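Local coordinates for protein putative peptidase M23 (Pseudomonas aeruginosa PAO1, PDB 2HSI) that binds a zinc ion and probably acts as a metalloendopeptidase of the M23 family, although its physiological role is unknown, at residues V42-E47 against V60-E65; A135-A140 against G211-V216; K194-G199 against S224-L229. One frame throughout, in Å; residues are numbered along the deposited sequence.

Overall arrangement
Following the chain from its N terminus, contact 1 (42-47 with 60-65) closes a short loop of 12 intervening residues inside the N-terminal sheet domain. It is complete before the other two open, and its centre lies about 28 Å from that of contact 2 and about 25 Å from that of contact 3. Contact 2 (135-140 with 211-216) spans 70 residues and lays helix 127-141 on the zinc-bearing M23 sheet. Contact 3 (194-199 with 224-229) crosses it, since the segments alternate along the chain, and joins the loop before strand 199-207 to strand 222-229. Contacts 2 and 3 meet where strands 213-219 and 222-229 pair, with Val-216 N 2.8 Å from Ser-224 O.

Contact 1 (V42-E47 against V60-E65); sequences VDLGEE and VLVVRE
The guanidinium group of Arg-64 presents an edge to Glu-47, whose backbone O lies 3° out of the guanidinium plane. The grip is end-on and bifurcated: NH1 reaches Glu-47 O at 2.8 Å and NH2 reaches the same Glu-47 O at 3.0 Å, the NH1 bond being the straighter (152° at the hydrogen against 138°). Both nitrogens come from one face of the carbonyl, well above its plane. The Arg-64 chain is extended from CG to NE, which carries the guanidinium to the turn although Glu-47 CA and Arg-64 CA stand 8.0 Å apart. NH1 has a second acceptor in Arg-68 O. The apolar half is small and buried: Leu-44 CD1 rests against both methyls of Val-62, 3.9 Å from Val-62 CG1 and 4.0 Å from Val-62 CG2. Within 42-47 the chain turns through Gly-45, whose N is 2.9 Å from Asp-43 OD1. That bond defines an Asx turn, and Asp-43 OD2 is salt-bridged to Arg-69. Strand 70-75 runs between strands 39-43 and 58-64, so the contact joins the turn after edge strand 39-43 to strand 58-64, two strands over, in the antiparallel sheet of the M23 N-terminal domain.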
ATOM      1  N   VAL A  42      12.815   7.767   6.352  1.00 17.42           N
ATOM      2  CA  VAL A  42      13.714   7.854   7.509  1.00 16.34           C
ATOM      3  C   VAL A  42      15.109   7.337   7.169  1.00 18.21           C
ATOM      4  O   VAL A  42      15.259   6.195   6.754  1.00 15.55           O
ATOM      5  CB  VAL A  42      13.148   7.084   8.745  1.00 18.87           C
ATOM      6  CG1 VAL A  42      13.999   7.320   9.974  1.00 18.45           C
ATOM      7  CG2 VAL A  42      11.697   7.492   9.049  1.00 18.29           C
ATOM      8  N   ASP A  43      16.115   8.193   7.348  1.00 18.68           N
ATOM      9  CA  ASP A  43      17.531   7.814   7.256  1.00 18.35           C
ATOM     10  C   ASP A  43      17.808   6.767   8.328  1.00 15.91           C
ATOM     11  O   ASP A  43      17.579   6.994   9.509  1.00 17.54           O
ATOM     12  CB  ASP A  43      18.402   9.069   7.464  1.00 20.38           C
ATOM     13  CG  ASP A  43      19.916   8.827   7.232  1.00 17.58           C
ATOM     14  OD1 ASP A  43      20.386   7.676   7.217  1.00 16.18           O
ATOM     15  OD2 ASP A  43      20.650   9.824   7.074  1.00 20.75           O
ATOM     16  N   LEU A  44      18.294   5.605   7.911  1.00 13.51           N
ATOM     17  CA  LEU A  44      18.573   4.528   8.865  1.00 15.52           C
ATOM     18  C   LEU A  44      19.958   4.573   9.509  1.00 11.86           C
ATOM     19  O   LEU A  44      20.227   3.815  10.444  1.00 17.06           O
ATOM     20  CB  LEU A  44      18.335   3.155   8.211  1.00 18.17           C
ATOM     21  CG  LEU A  44      16.888   2.899   7.779  1.00 18.88           C
ATOM     22  CD1 LEU A  44      16.719   1.462   7.321  1.00 13.86           C
ATOM     23  CD2 LEU A  44      15.950   3.183   8.946  1.00 17.12           C
ATOM     24  N   GLY A  45      20.828   5.459   9.025  1.00 15.66           N
ATOM     25  CA  GLY A  45      22.233   5.480   9.468  1.00 15.36           C
ATOM     26  C   GLY A  45      22.962   4.181   9.136  1.00 19.72           C
ATOM     27  O   GLY A  45      23.724   3.654   9.959  1.00 14.76           O
ATOM     28  N   GLU A  46      22.671   3.635   7.955  1.00 19.89           N
ATOM     29  CA  GLU A  46      23.244   2.373   7.473  1.00 17.42           C
ATOM     30  C   GLU A  46      23.586   2.506   5.977  1.00 19.11           C
ATOM     31  O   GLU A  46      22.845   3.144   5.222  1.00 18.59           O
ATOM     32  CB  GLU A  46      22.241   1.211   7.679  1.00 15.89           C
ATOM     33  CG  GLU A  46      21.898   0.868   9.136  1.00 15.87           C
ATOM     34  CD  GLU A  46      22.977   0.062   9.884  1.00 26.21           C
ATOM     35  OE1 GLU A  46      23.907  -0.500   9.261  1.00 22.98           O
ATOM     36  OE2 GLU A  46      22.893  -0.021  11.126  1.00 20.97           O
ATOM     37  N   GLU A  47      24.711   1.928   5.550  1.00 17.70           N
ATOM     38  CA  GLU A  47      25.120   1.971   4.130  1.00 16.45           C
ATOM     39  C   GLU A  47      25.708   0.648   3.638  1.00 17.34           C
ATOM     40  O   GLU A  47      25.923   0.483   2.435  1.00 21.46           O
ATOM     41  CB  GLU A  47      26.135   3.100   3.880  1.00 16.24           C
ATOM     42  CG  GLU A  47      27.500   2.883   4.559  1.00 14.99           C
ATOM     43  CD  GLU A  47      28.548   3.884   4.131  1.00 19.23           C
ATOM     44  OE1 GLU A  47      28.215   5.047   3.850  1.00 18.10           O
ATOM     45  OE2 GLU A  47      29.723   3.499   4.061  1.00 24.65           O
ATOM     46  N   VAL A  60       9.103  -2.985   8.025  1.00 14.36           N
ATOM     47  CA  VAL A  60       9.003  -1.801   7.186  1.00 16.21           C
ATOM     48  C   VAL A  60       9.894  -1.931   5.938  1.00 13.34           C
ATOM     49  O   VAL A  60      10.970  -2.524   6.009  1.00 18.18           O
ATOM     50  CB  VAL A  60       9.409  -0.541   8.021  1.00 15.70           C
ATOM     51  CG1 VAL A  60       9.664   0.671   7.162  1.00 22.70           C
ATOM     52  CG2 VAL A  60       8.355  -0.250   9.063  1.00 16.50           C
ATOM     53  N   LEU A  61       9.421  -1.379   4.818  1.00 12.95           N
ATOM     54  CA  LEU A  61      10.162  -1.299   3.542  1.00 14.85           C
ATOM     55  C   LEU A  61      11.488  -0.544   3.678  1.00 16.60           C
ATOM     56  O   LEU A  61      11.529   0.613   4.123  1.00 16.86           O
ATOM     57  CB  LEU A  61       9.293  -0.629   2.469  1.00 16.34           C
ATOM     58  CG  LEU A  61       9.896  -0.210   1.115  1.00 12.83           C
ATOM     59  CD1 LEU A  61      10.437  -1.417   0.395  1.00 16.52           C
ATOM     60  CD2 LEU A  61       8.861   0.498   0.254  1.00 15.55           C
ATOM     61  N   VAL A  62      12.563  -1.219   3.291  1.00 14.58           N
ATOM     62  CA  VAL A  62      13.917  -0.672   3.371  1.00 16.21           C
ATOM     63  C   VAL A  62      14.556  -0.714   1.981  1.00 16.65           C
ATOM     64  O   VAL A  62      14.616  -1.768   1.340  1.00 16.08           O
ATOM     65  CB  VAL A  62      14.780  -1.448   4.411  1.00 14.03           C
ATOM     66  CG1 VAL A  62      16.231  -0.996   4.370  1.00 15.42           C
ATOM     67  CG2 VAL A  62      14.221  -1.295   5.833  1.00 12.37           C
ATOM     68  N   VAL A  63      15.009   0.441   1.503  1.00 16.11           N
ATOM     69  CA  VAL A  63      15.618   0.554   0.172  1.00 15.55           C
ATOM     70  C   VAL A  63      16.842   1.464   0.250  1.00 17.36           C
ATOM     71  O   VAL A  63      16.949   2.282   1.160  1.00 18.56           O
ATOM     72  CB  VAL A  63      14.624   1.110  -0.907  1.00 17.86           C
ATOM     73  CG1 VAL A  63      13.406   0.203  -1.082  1.00 21.25           C
ATOM     74  CG2 VAL A  63      14.165   2.541  -0.594  1.00 22.46           C
ATOM     75  N   ARG A  64      17.772   1.308  -0.688  1.00 14.33           N
ATOM     76  CA  ARG A  64      18.828   2.302  -0.864  1.00 17.75           C
ATOM     77  C   ARG A  64      18.251   3.530  -1.571  1.00 19.45           C
ATOM     78  O   ARG A  64      17.497   3.401  -2.531  1.00 17.35           O
ATOM     79  CB  ARG A  64      20.004   1.734  -1.654  1.00 20.51           C
ATOM     80  CG  ARG A  64      20.921   0.813  -0.861  1.00 16.44           C
ATOM     81  CD  ARG A  64      22.200   0.539  -1.652  1.00 16.44           C
ATOM     82  NE  ARG A  64      23.037  -0.493  -1.052  1.00 19.36           N
ATOM     83  CZ  ARG A  64      23.926  -0.280  -0.082  1.00 15.46           C
ATOM     84  NH1 ARG A  64      24.099   0.938   0.426  1.00 18.93           N
ATOM     85  NH2 ARG A  64      24.640  -1.291   0.393  1.00 19.54           N
ATOM     86  N   GLU A  65      18.592   4.721  -1.082  1.00 15.43           N
ATOM     87  CA  GLU A  65      18.183   5.959  -1.730  1.00 16.25           C
ATOM     88  C   GLU A  65      19.079   6.203  -2.939  1.00 24.02           C
ATOM     89  O   GLU A  65      20.240   6.589  -2.792  1.00 21.77           O
ATOM     90  CB  GLU A  65      18.268   7.140  -0.771  1.00 21.01           C
ATOM     91  CG  GLU A  65      17.705   8.415  -1.378  1.00 24.72           C
ATOM     92  CD  GLU A  65      17.749   9.590  -0.436  1.00 33.43           C
ATOM     93  OE1 GLU A  65      18.768   9.773   0.251  1.00 37.94           O
ATOM     94  OE2 GLU A  65      16.763  10.344  -0.397  1.00 30.75           O
TER

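Contact 2 (A135-A140 against G211-V216); sequences AEQTAA and GKTVFV
Thr-213, which faces Gln-137 with its methyl, binds Gly-211 O through OG1, an O-to-O distance of 2.8 Å. The hydroxyl approaches from above the carbonyl plane and bridges the corner at Lys-212. With OG1 beside the backbone N (chi1 -58°) and CG2 anti to it, the methyl is the branch that meets Gln-137, Thr-213 CG2 coming within 4.0 Å of Gln-137 OE1. That is a van der Waals approach; the polar partners of the Gln-137 amide lie outside both segments, OE1 with Asn-210 ND2 and NE2 with Glu-133 O. Held at both ends in this way, the amide has its rotation fixed while the chain below it, extended beyond CG, packs on Phe-215.

Here helix 127-141 packs on the antiparallel sheet of the M23 peptidase fold: the axes of 135-140 and 213-216 approach to 10.4 Å and run 18° from parallel. Strand 213-219 is flanked in that sheet by 199-207 and 222-229. The helix lies on the side that carries Thr-213 and Phe-215, where Leu-203, Tyr-207 and Met-225 of the neighbouring strands also line the interface and Tyr-141 meets the Phe-215 ring.

Phe-215 contributes the largest buried area of any residue in the contact. Ala-140 CB lies over one face of its ring in a CH-pi contact, 4.0 Å from the Phe-215 centroid and 27° off the normal, and comes closest at Phe-215 CD1, 3.6 Å away. Gln-137 meets the far end of the ring obliquely, its CG 3.6 Å from Phe-215 CZ. Two helix residues one turn apart thus hold one ring. Thr-213 is about 8 Å, side chain to side chain, from the zinc ligand His-261.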
ATOM      1  N   ALA A 135     -10.418 -11.580   8.121  1.00 23.19           N
ATOM      2  CA  ALA A 135      -9.173 -12.253   8.509  1.00 21.47           C
ATOM      3  C   ALA A 135      -8.208 -12.472   7.337  1.00 21.83           C
ATOM      4  O   ALA A 135      -6.993 -12.324   7.495  1.00 22.89           O
ATOM      5  CB  ALA A 135      -9.467 -13.564   9.203  1.00 21.54           C
ATOM      6  N   GLU A 136      -8.754 -12.831   6.175  1.00 18.62           N
ATOM      7  CA  GLU A 136      -7.949 -13.043   4.961  1.00 21.48           C
ATOM      8  C   GLU A 136      -7.289 -11.751   4.511  1.00 16.30           C
ATOM      9  O   GLU A 136      -6.099 -11.732   4.155  1.00 18.64           O
ATOM     10  CB  GLU A 136      -8.816 -13.563   3.812  1.00 18.54           C
ATOM     11  CG  GLU A 136      -9.227 -15.011   3.933  1.00 35.10           C
ATOM     12  CD  GLU A 136     -10.210 -15.428   2.851  1.00 41.22           C
ATOM     13  OE1 GLU A 136     -10.255 -14.782   1.775  1.00 34.21           O
ATOM     14  OE2 GLU A 136     -10.941 -16.406   3.082  1.00 38.94           O
ATOM     15  N   GLN A 137      -8.070 -10.676   4.509  1.00 13.77           N
ATOM     16  CA  GLN A 137      -7.578  -9.375   4.078  1.00 16.76           C
ATOM     17  C   GLN A 137      -6.556  -8.788   5.055  1.00 19.80           C
ATOM     18  O   GLN A 137      -5.559  -8.191   4.635  1.00 17.86           O
ATOM     19  CB  GLN A 137      -8.739  -8.419   3.844  1.00 19.33           C
ATOM     20  CG  GLN A 137      -9.502  -8.738   2.570  1.00 24.36           C
ATOM     21  CD  GLN A 137     -10.763  -7.923   2.413  1.00 27.68           C
ATOM     22  OE1 GLN A 137     -10.787  -6.950   1.668  1.00 22.31           O
ATOM     23  NE2 GLN A 137     -11.827  -8.324   3.109  1.00 25.67           N
ATOM     24  N   THR A 138      -6.805  -8.979   6.351  1.00 19.10           N
ATOM     25  CA  THR A 138      -5.878  -8.552   7.407  1.00 21.54           C
ATOM     26  C   THR A 138      -4.511  -9.258   7.265  1.00 20.25           C
ATOM     27  O   THR A 138      -3.450  -8.603   7.288  1.00 21.65           O
ATOM     28  CB  THR A 138      -6.509  -8.773   8.814  1.00 24.46           C
ATOM     29  OG1 THR A 138      -7.693  -7.968   8.933  1.00 25.20           O
ATOM     30  CG2 THR A 138      -5.539  -8.398   9.924  1.00 25.02           C
ATOM     31  N   ALA A 139      -4.550 -10.575   7.067  1.00 19.99           N
ATOM     32  CA  ALA A 139      -3.342 -11.368   6.823  1.00 20.99           C
ATOM     33  C   ALA A 139      -2.577 -10.914   5.580  1.00 19.19           C
ATOM     34  O   ALA A 139      -1.349 -10.838   5.610  1.00 20.68           O
ATOM     35  CB  ALA A 139      -3.676 -12.844   6.730  1.00 24.03           C
ATOM     36  N   ALA A 140      -3.301 -10.596   4.503  1.00 17.96           N
ATOM     37  CA  ALA A 140      -2.661 -10.165   3.247  1.00 20.03           C
ATOM     38  C   ALA A 140      -1.863  -8.862   3.394  1.00 20.05           C
ATOM     39  O   ALA A 140      -0.730  -8.761   2.919  1.00 17.21           O
ATOM     40  CB  ALA A 140      -3.677 -10.030   2.146  1.00 15.91           C
ATOM     41  N   GLY A 211     -16.646  -6.839  -2.451  1.00 24.17           N
ATOM     42  CA  GLY A 211     -16.843  -7.480  -3.757  1.00 20.84           C
ATOM     43  C   GLY A 211     -15.588  -8.140  -4.292  1.00 16.61           C
ATOM     44  O   GLY A 211     -14.758  -8.637  -3.510  1.00 16.42           O
ATOM     45  N   LYS A 212     -15.442  -8.152  -5.618  1.00 18.29           N
ATOM     46  CA  LYS A 212     -14.265  -8.774  -6.231  1.00 17.42           C
ATOM     47  C   LYS A 212     -13.031  -7.948  -5.888  1.00 13.24           C
ATOM     48  O   LYS A 212     -12.943  -6.764  -6.213  1.00 19.45           O
ATOM     49  CB  LYS A 212     -14.411  -8.961  -7.745  1.00 17.56           C
ATOM     50  CG  LYS A 212     -15.588  -9.855  -8.155  1.00 21.16           C
ATOM     51  CD  LYS A 212     -15.491 -10.251  -9.615  1.00 21.76           C
ATOM     52  CE  LYS A 212     -16.852 -10.690 -10.143  1.00 25.28           C
ATOM     53  NZ  LYS A 212     -17.497 -11.734  -9.303  1.00 19.22           N
ATOM     54  N   THR A 213     -12.106  -8.592  -5.189  1.00 15.96           N
ATOM     55  CA  THR A 213     -10.998  -7.896  -4.549  1.00 18.36           C
ATOM     56  C   THR A 213      -9.722  -8.578  -4.953  1.00 17.85           C
ATOM     57  O   THR A 213      -9.677  -9.800  -4.988  1.00 18.98           O
ATOM     58  CB  THR A 213     -11.150  -7.920  -3.004  1.00 18.48           C
ATOM     59  OG1 THR A 213     -12.400  -7.327  -2.645  1.00 19.32           O
ATOM     60  CG2 THR A 213     -10.012  -7.147  -2.300  1.00 17.59           C
ATOM     61  N   VAL A 214      -8.702  -7.783  -5.282  1.00 16.67           N
ATOM     62  CA  VAL A 214      -7.385  -8.304  -5.614  1.00 19.71           C
ATOM     63  C   VAL A 214      -6.281  -7.539  -4.861  1.00 13.26           C
ATOM     64  O   VAL A 214      -6.309  -6.319  -4.798  1.00 20.50           O
ATOM     65  CB  VAL A 214      -7.141  -8.338  -7.167  1.00 18.42           C
ATOM     66  CG1 VAL A 214      -7.318  -6.953  -7.825  1.00 25.38           C
ATOM     67  CG2 VAL A 214      -5.778  -8.951  -7.500  1.00 22.42           C
ATOM     68  N   PHE A 215      -5.353  -8.277  -4.257  1.00 15.21           N
ATOM     69  CA  PHE A 215      -4.190  -7.700  -3.581  1.00 19.36           C
ATOM     70  C   PHE A 215      -2.925  -8.014  -4.381  1.00 17.20           C
ATOM     71  O   PHE A 215      -2.679  -9.174  -4.717  1.00 15.02           O
ATOM     72  CB  PHE A 215      -3.986  -8.323  -2.199  1.00 18.08           C
ATOM     73  CG  PHE A 215      -4.958  -7.865  -1.137  1.00 22.74           C
ATOM     74  CD1 PHE A 215      -4.491  -7.219  -0.005  1.00 18.69           C
ATOM     75  CD2 PHE A 215      -6.313  -8.160  -1.217  1.00 22.96           C
ATOM     76  CE1 PHE A 215      -5.358  -6.845   1.012  1.00 18.54           C
ATOM     77  CE2 PHE A 215      -7.185  -7.769  -0.210  1.00 22.25           C
ATOM     78  CZ  PHE A 215      -6.707  -7.110   0.899  1.00 21.99           C
ATOM     79  N   VAL A 216      -2.122  -6.982  -4.644  1.00 16.34           N
ATOM     80  CA  VAL A 216      -0.830  -7.107  -5.326  1.00 15.43           C
ATOM     81  C   VAL A 216       0.326  -6.691  -4.401  1.00 18.01           C
ATOM     82  O   VAL A 216       0.401  -5.539  -3.932  1.00 16.35           O
ATOM     83  CB  VAL A 216      -0.777  -6.263  -6.624  1.00 14.35           C
ATOM     84  CG1 VAL A 216       0.577  -6.406  -7.307  1.00 17.49           C
ATOM     85  CG2 VAL A 216      -1.888  -6.667  -7.585  1.00 14.61           C
TER

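Contact 3 (K194-G199 against S224-L229); sequences KAPAAG and SMFCHL
Pro-196 and Phe-226 meet inside the M23 peptidase domain, where the loop joining strands 192-194 and 199-207 packs against strand 222-229 of the curled antiparallel sheet that carries zinc ligands. The contact is buried but modest, 105 Å² in all, and one proline ring supplies most of the loop's share.

In the apolar part, Pro-196 and Phe-226 approach from opposite directions, and the proline reaches the edge of the phenyl ring, not a face: Pro-196 CG lies close to the ring plane, 3.8 Å from Phe-226 CZ. Pro-196 CD, a little out of the plane, is also 3.8 Å from Phe-226 CZ, so both carbons meet the same ring atom. With CG anti to its carbonyl carbon (chi1 -57°), Phe-226 sends its ring out from the strand toward the loop. Trp-262 of strand 260-266 stacks on that ring and also touches Pro-196, so the three residues form one apolar cluster.

This cluster is close to the metal site without being part of it: the Phe-226 side chain is about 7 Å from that of the zinc ligand His-261, about 9 Å from that of the ligand Asp-184 and about 10 Å from the zinc ion.

Polar groups act mainly through third parties. Ser-224 OG is hydrogen-bonded to both His-218 NE2 and Trp-262 NE1, and because His-218 ND1 bonds Ala-198 O, the histidine also links the two segments indirectly. The Ser-224 oxygen is thus held by two rings, while Pro-196 CG rests 3.8 Å from Ser-224 OG in plain van der Waals contact.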
ATOM      1  N   LYS A 194      -4.832  -1.271 -14.081  1.00 21.73           N
ATOM      2  CA  LYS A 194      -3.442  -1.659 -14.305  1.00 19.91           C
ATOM      3  C   LYS A 194      -2.607  -1.629 -13.024  1.00 18.03           C
ATOM      4  O   LYS A 194      -2.831  -0.786 -12.161  1.00 21.82           O
ATOM      5  CB  LYS A 194      -2.822  -0.812 -15.415  1.00 24.47           C
ATOM      6  CG  LYS A 194      -3.441  -1.066 -16.799  1.00 31.23           C
ATOM      7  CD  LYS A 194      -3.318   0.143 -17.712  1.00 51.61           C
ATOM      8  CE  LYS A 194      -4.382   1.190 -17.395  1.00 65.28           C
ATOM      9  NZ  LYS A 194      -4.240   2.414 -18.228  1.00 68.68           N
ATOM     10  N   ALA A 195      -1.676  -2.579 -12.897  1.00 20.65           N
ATOM     11  CA  ALA A 195      -0.757  -2.632 -11.749  1.00 17.97           C
ATOM     12  C   ALA A 195       0.068  -1.347 -11.668  1.00 15.07           C
ATOM     13  O   ALA A 195       0.748  -0.984 -12.632  1.00 18.43           O
ATOM     14  CB  ALA A 195       0.151  -3.838 -11.849  1.00 20.83           C
ATOM     15  N   PRO A 196      -0.023  -0.631 -10.533  1.00 18.54           N
ATOM     16  CA  PRO A 196       0.731   0.621 -10.314  1.00 16.26           C
ATOM     17  C   PRO A 196       2.251   0.422 -10.262  1.00 20.60           C
ATOM     18  O   PRO A 196       3.005   1.360 -10.560  1.00 19.82           O
ATOM     19  CB  PRO A 196       0.218   1.104  -8.944  1.00 25.17           C
ATOM     20  CG  PRO A 196      -1.089   0.415  -8.743  1.00 23.25           C
ATOM     21  CD  PRO A 196      -0.902  -0.938  -9.386  1.00 22.19           C
ATOM     22  N   ALA A 197       2.670  -0.779  -9.857  1.00 19.57           N
ATOM     23  CA  ALA A 197       4.059  -1.251  -9.886  1.00 19.78           C
ATOM     24  C   ALA A 197       3.998  -2.747 -10.107  1.00 15.42           C
ATOM     25  O   ALA A 197       2.923  -3.342  -9.980  1.00 18.95           O
ATOM     26  CB  ALA A 197       4.762  -0.964  -8.551  1.00 21.19           C
ATOM     27  N   ALA A 198       5.142  -3.378 -10.378  1.00 18.74           N
ATOM     28  CA  ALA A 198       5.183  -4.844 -10.504  1.00 15.72           C
ATOM     29  C   ALA A 198       4.872  -5.498  -9.165  1.00 19.55           C
ATOM     30  O   ALA A 198       5.027  -4.884  -8.112  1.00 16.09           O
ATOM     31  CB  ALA A 198       6.532  -5.320 -11.023  1.00 13.87           C
ATOM     32  N   GLY A 199       4.415  -6.740  -9.201  1.00 19.58           N
ATOM     33  CA  GLY A 199       4.114  -7.446  -7.960  1.00 15.90           C
ATOM     34  C   GLY A 199       3.483  -8.797  -8.151  1.00 17.55           C
ATOM     35  O   GLY A 199       3.172  -9.193  -9.275  1.00 18.57           O
ATOM     36  N   SER A 224      -0.712  -2.967  -2.995  1.00 16.14           N
ATOM     37  CA  SER A 224      -1.932  -2.365  -3.550  1.00 18.57           C
ATOM     38  C   SER A 224      -3.110  -3.323  -3.415  1.00 18.12           C
ATOM     39  O   SER A 224      -2.974  -4.531  -3.621  1.00 16.13           O
ATOM     40  CB  SER A 224      -1.766  -1.985  -5.022  1.00 18.62           C
ATOM     41  OG  SER A 224      -0.923  -0.853  -5.171  1.00 20.83           O
ATOM     42  N   MET A 225      -4.264  -2.772  -3.066  1.00 16.28           N
ATOM     43  CA  MET A 225      -5.505  -3.535  -3.043  1.00 16.96           C
ATOM     44  C   MET A 225      -6.512  -2.821  -3.934  1.00 19.95           C
ATOM     45  O   MET A 225      -6.561  -1.581  -3.959  1.00 20.98           O
ATOM     46  CB  MET A 225      -6.023  -3.687  -1.606  1.00 19.64           C
ATOM     47  CG  MET A 225      -7.370  -4.429  -1.453  1.00 18.35           C
ATOM     48  SD  MET A 225      -8.811  -3.376  -1.771  1.00 23.71           S
ATOM     49  CE  MET A 225      -9.860  -3.827  -0.383  1.00 25.64           C
ATOM     50  N   PHE A 226      -7.298  -3.604  -4.675  1.00 18.25           N
ATOM     51  CA  PHE A 226      -8.387  -3.078  -5.510  1.00 19.79           C
ATOM     52  C   PHE A 226      -9.635  -3.881  -5.256  1.00 20.03           C
ATOM     53  O   PHE A 226      -9.586  -5.103  -5.261  1.00 17.66           O
ATOM     54  CB  PHE A 226      -8.034  -3.160  -6.995  1.00 20.68           C
ATOM     55  CG  PHE A 226      -6.782  -2.438  -7.347  1.00 24.34           C
ATOM     56  CD1 PHE A 226      -6.815  -1.087  -7.651  1.00 29.06           C
ATOM     57  CD2 PHE A 226      -5.561  -3.098  -7.341  1.00 24.80           C
ATOM     58  CE1 PHE A 226      -5.661  -0.411  -7.956  1.00 32.33           C
ATOM     59  CE2 PHE A 226      -4.393  -2.413  -7.641  1.00 33.38           C
ATOM     60  CZ  PHE A 226      -4.447  -1.075  -7.953  1.00 24.20           C
ATOM     61  N   CYS A 227     -10.759  -3.200  -5.055  1.00 20.60           N
ATOM     62  CA  CYS A 227     -12.007  -3.893  -4.766  1.00 17.73           C
ATOM     63  C   CYS A 227     -13.177  -3.379  -5.612  1.00 20.35           C
ATOM     64  O   CYS A 227     -13.027  -2.416  -6.371  1.00 20.99           O
ATOM     65  CB  CYS A 227     -12.315  -3.851  -3.274  1.00 20.65           C
ATOM     66  SG  CYS A 227     -12.498  -2.193  -2.610  1.00 29.37           S
ATOM     67  N   HIS A 228     -14.320  -4.058  -5.476  1.00 27.91           N
ATOM     68  CA  HIS A 228     -15.542  -3.842  -6.280  1.00 27.33           C
ATOM     69  C   HIS A 228     -15.370  -4.117  -7.776  1.00 22.96           C
ATOM     70  O   HIS A 228     -16.113  -3.580  -8.577  1.00 23.65           O
ATOM     71  CB  HIS A 228     -16.144  -2.435  -6.078  1.00 27.13           C
ATOM     72  CG  HIS A 228     -16.296  -2.034  -4.643  1.00 25.58           C
ATOM     73  ND1 HIS A 228     -17.179  -2.652  -3.788  1.00 27.45           N
ATOM     74  CD2 HIS A 228     -15.678  -1.072  -3.916  1.00 38.86           C
ATOM     75  CE1 HIS A 228     -17.102  -2.088  -2.594  1.00 29.25           C
ATOM     76  NE2 HIS A 228     -16.198  -1.127  -2.645  1.00 34.04           N
ATOM     77  N   LEU A 229     -14.417  -4.962  -8.156  1.00 21.61           N
ATOM     78  CA  LEU A 229     -14.147  -5.223  -9.586  1.00 21.06           C
ATOM     79  C   LEU A 229     -15.301  -5.987 -10.240  1.00 22.74           C
ATOM     80  O   LEU A 229     -15.980  -6.755  -9.576  1.00 23.56           O
ATOM     81  CB  LEU A 229     -12.847  -6.016  -9.774  1.00 18.33           C
ATOM     82  CG  LEU A 229     -11.530  -5.224  -9.786  1.00 21.27           C
ATOM     83  CD1 LEU A 229     -11.246  -4.596  -8.447  1.00 26.64           C
ATOM     84  CD2 LEU A 229     -10.364  -6.110 -10.183  1.00 23.87           C
TER